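Local coordinates for uncharacterized protein (Escherichia coli UMEA 3162-1, PDB 4X5M) that mediates sugar transport across the membrane down a concentration gradient as a homodimer, probably by a rocking motion that opens its cargo cavity to each side in turn, at residues R30-I35 with L81-K86. Sequence-based numbering, arbitrary orientation.
Sequences RNTEGI and LINRRK
The amide end of Asn83, on helix 60-86, sits beside two oxygens of the loop that leaves helix 20-29. The atom modelled as Asn83 OD1 lies 2.9 Å from Thr32 OG1 and 3.0 Å from the carbonyl O of Arg30. Two carbonyl oxygens thus face each other, and the modelled Asn83 ND2 faces the ammonium of Lys86, NZ, at 2.9 Å, which suggests that the amide is modelled turned over; reversed, it could offer N-H to the loop and oxygen to the lysine. Thr32 suits its place by carrying a hydroxyl toward the helix: OG1 comes within 3.6 Å of Asn83 CB, while the side chain also touches Ile79 and Thr80 of helix 60-86. Asn31 points away and shapes the loop: its OD1 accepts a nearly straight hydrogen bond (166°) from the backbone N-H of Glu33, an Asx turn. A type II turn from Thr32 to Ile35 follows, its positive phi taken by Gly34. With an alanine in place of Asn83, the Arg30 carbonyl and the Thr32 hydroxyl would probably lose their polar neighbour from the helix. The contact links a loop of the PQ loop repeat to the C-terminal part of the third transmembrane helix, a small polar meeting at the surface (108 Å² buried) whose bonding depends on how the Asn83 amide is read.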
loop_
_atom_site.group_PDB
_atom_site.type_symbol
_atom_site.label_atom_id
_atom_site.label_comp_id
_atom_site.label_asym_id
_atom_site.label_seq_id
_atom_site.Cartn_x
_atom_site.Cartn_y
_atom_site.Cartn_z
ATOM N N ARG A 30 -16.130 -12.668 2.694
ATOM C CA ARG A 30 -16.336 -12.185 4.061
ATOM C C ARG A 30 -15.433 -12.904 5.065
ATOM O O ARG A 30 -15.743 -12.974 6.254
ATOM C CB ARG A 30 -17.804 -12.333 4.475
ATOM C CG ARG A 30 -18.769 -11.451 3.699
ATOM C CD ARG A 30 -20.194 -11.627 4.199
ATOM N NE ARG A 30 -21.101 -10.640 3.624
ATOM C CZ ARG A 30 -21.829 -10.839 2.528
ATOM N NH1 ARG A 30 -21.759 -11.996 1.885
ATOM N NH2 ARG A 30 -22.627 -9.881 2.078
ATOM N N ASN A 31 -14.317 -13.436 4.576
ATOM C CA ASN A 31 -13.336 -14.088 5.434
ATOM C C ASN A 31 -12.270 -13.088 5.866
ATOM O O ASN A 31 -11.437 -12.672 5.062
ATOM C CB ASN A 31 -12.696 -15.279 4.711
ATOM C CG ASN A 31 -11.921 -16.191 5.648
ATOM O OD1 ASN A 31 -11.540 -15.799 6.751
ATOM N ND2 ASN A 31 -11.681 -17.421 5.205
ATOM N N THR A 32 -12.305 -12.705 7.140
ATOM C CA THR A 32 -11.398 -11.686 7.660
ATOM C C THR A 32 -10.465 -12.219 8.742
ATOM O O THR A 32 -10.027 -11.469 9.615
ATOM C CB THR A 32 -12.177 -10.485 8.237
ATOM O OG1 THR A 32 -13.078 -10.942 9.253
ATOM C CG2 THR A 32 -12.964 -9.782 7.144
ATOM N N GLU A 33 -10.165 -13.512 8.686
ATOM C CA GLU A 33 -9.236 -14.116 9.635
ATOM C C GLU A 33 -7.821 -13.578 9.436
ATOM O O GLU A 33 -7.312 -13.545 8.315
ATOM C CB GLU A 33 -9.241 -15.642 9.507
ATOM C CG GLU A 33 -10.431 -16.323 10.171
ATOM N N GLY A 34 -7.193 -13.152 10.528
ATOM C CA GLY A 34 -5.832 -12.651 10.477
ATOM C C GLY A 34 -5.756 -11.144 10.337
ATOM O O GLY A 34 -4.757 -10.526 10.708
ATOM N N ILE A 35 -6.817 -10.549 9.798
ATOM C CA ILE A 35 -6.864 -9.105 9.593
ATOM C C ILE A 35 -6.875 -8.351 10.918
ATOM O O ILE A 35 -7.737 -8.578 11.767
ATOM C CB ILE A 35 -8.101 -8.695 8.771
ATOM C CG1 ILE A 35 -8.037 -9.312 7.373
ATOM C CG2 ILE A 35 -8.203 -7.180 8.683
ATOM C CD1 ILE A 35 -9.201 -8.938 6.484
ATOM N N LEU A 81 -14.950 -5.832 11.426
ATOM C CA LEU A 81 -15.594 -5.406 12.663
ATOM C C LEU A 81 -16.906 -6.153 12.898
ATOM O O LEU A 81 -17.269 -6.436 14.040
ATOM C CB LEU A 81 -15.838 -3.896 12.642
ATOM C CG LEU A 81 -14.581 -3.027 12.729
ATOM C CD1 LEU A 81 -14.912 -1.561 12.497
ATOM C CD2 LEU A 81 -13.898 -3.217 14.076
ATOM N N ILE A 82 -17.610 -6.469 11.817
ATOM C CA ILE A 82 -18.843 -7.244 11.909
ATOM C C ILE A 82 -18.549 -8.671 12.367
ATOM O O ILE A 82 -19.197 -9.183 13.281
ATOM C CB ILE A 82 -19.596 -7.281 10.563
ATOM C CG1 ILE A 82 -20.135 -5.893 10.209
ATOM C CG2 ILE A 82 -20.740 -8.279 10.619
ATOM C CD1 ILE A 82 -20.873 -5.842 8.885
ATOM N N ASN A 83 -17.568 -9.306 11.732
ATOM C CA ASN A 83 -17.166 -10.661 12.097
ATOM C C ASN A 83 -16.630 -10.736 13.523
ATOM O O ASN A 83 -16.881 -11.705 14.240
ATOM C CB ASN A 83 -16.110 -11.192 11.126
ATOM C CG ASN A 83 -16.646 -11.378 9.719
ATOM O OD1 ASN A 83 -15.897 -11.317 8.745
ATOM N ND2 ASN A 83 -17.950 -11.599 9.607
ATOM N N ARG A 84 -15.885 -9.709 13.924
ATOM C CA ARG A 84 -15.329 -9.632 15.271
ATOM C C ARG A 84 -16.425 -9.645 16.333
ATOM O O ARG A 84 -16.279 -10.268 17.386
ATOM C CB ARG A 84 -14.474 -8.370 15.426
ATOM C CG ARG A 84 -14.130 -8.026 16.870
ATOM C CD ARG A 84 -14.005 -6.523 17.070
ATOM N NE ARG A 84 -12.650 -6.034 16.826
ATOM C CZ ARG A 84 -11.762 -5.789 17.784
ATOM N NH1 ARG A 84 -12.084 -5.983 19.056
ATOM N NH2 ARG A 84 -10.552 -5.346 17.473
ATOM N N ARG A 85 -17.527 -8.961 16.045
ATOM C CA ARG A 85 -18.593 -8.789 17.026
ATOM C C ARG A 85 -19.531 -9.994 17.096
ATOM O O ARG A 85 -20.303 -10.127 18.047
ATOM C CB ARG A 85 -19.398 -7.521 16.724
ATOM C CG ARG A 85 -20.703 -7.761 15.979
ATOM C CD ARG A 85 -21.707 -6.664 16.296
ATOM N NE ARG A 85 -21.863 -6.483 17.737
ATOM C CZ ARG A 85 -22.915 -6.894 18.440
ATOM N NH1 ARG A 85 -23.928 -7.504 17.837
ATOM N NH2 ARG A 85 -22.958 -6.684 19.748
ATOM N N LYS A 86 -19.463 -10.867 16.092
ATOM C CA LYS A 86 -20.286 -12.075 16.070
ATOM C C LYS A 86 -19.966 -12.980 17.256
ATOM O O LYS A 86 -20.835 -13.691 17.761
ATOM C CB LYS A 86 -20.092 -12.851 14.763
ATOM C CG LYS A 86 -20.621 -12.160 13.515
ATOM C CD LYS A 86 -21.503 -13.108 12.709
ATOM C CE LYS A 86 -21.268 -12.970 11.211
ATOM N NZ LYS A 86 -19.902 -13.423 10.826
#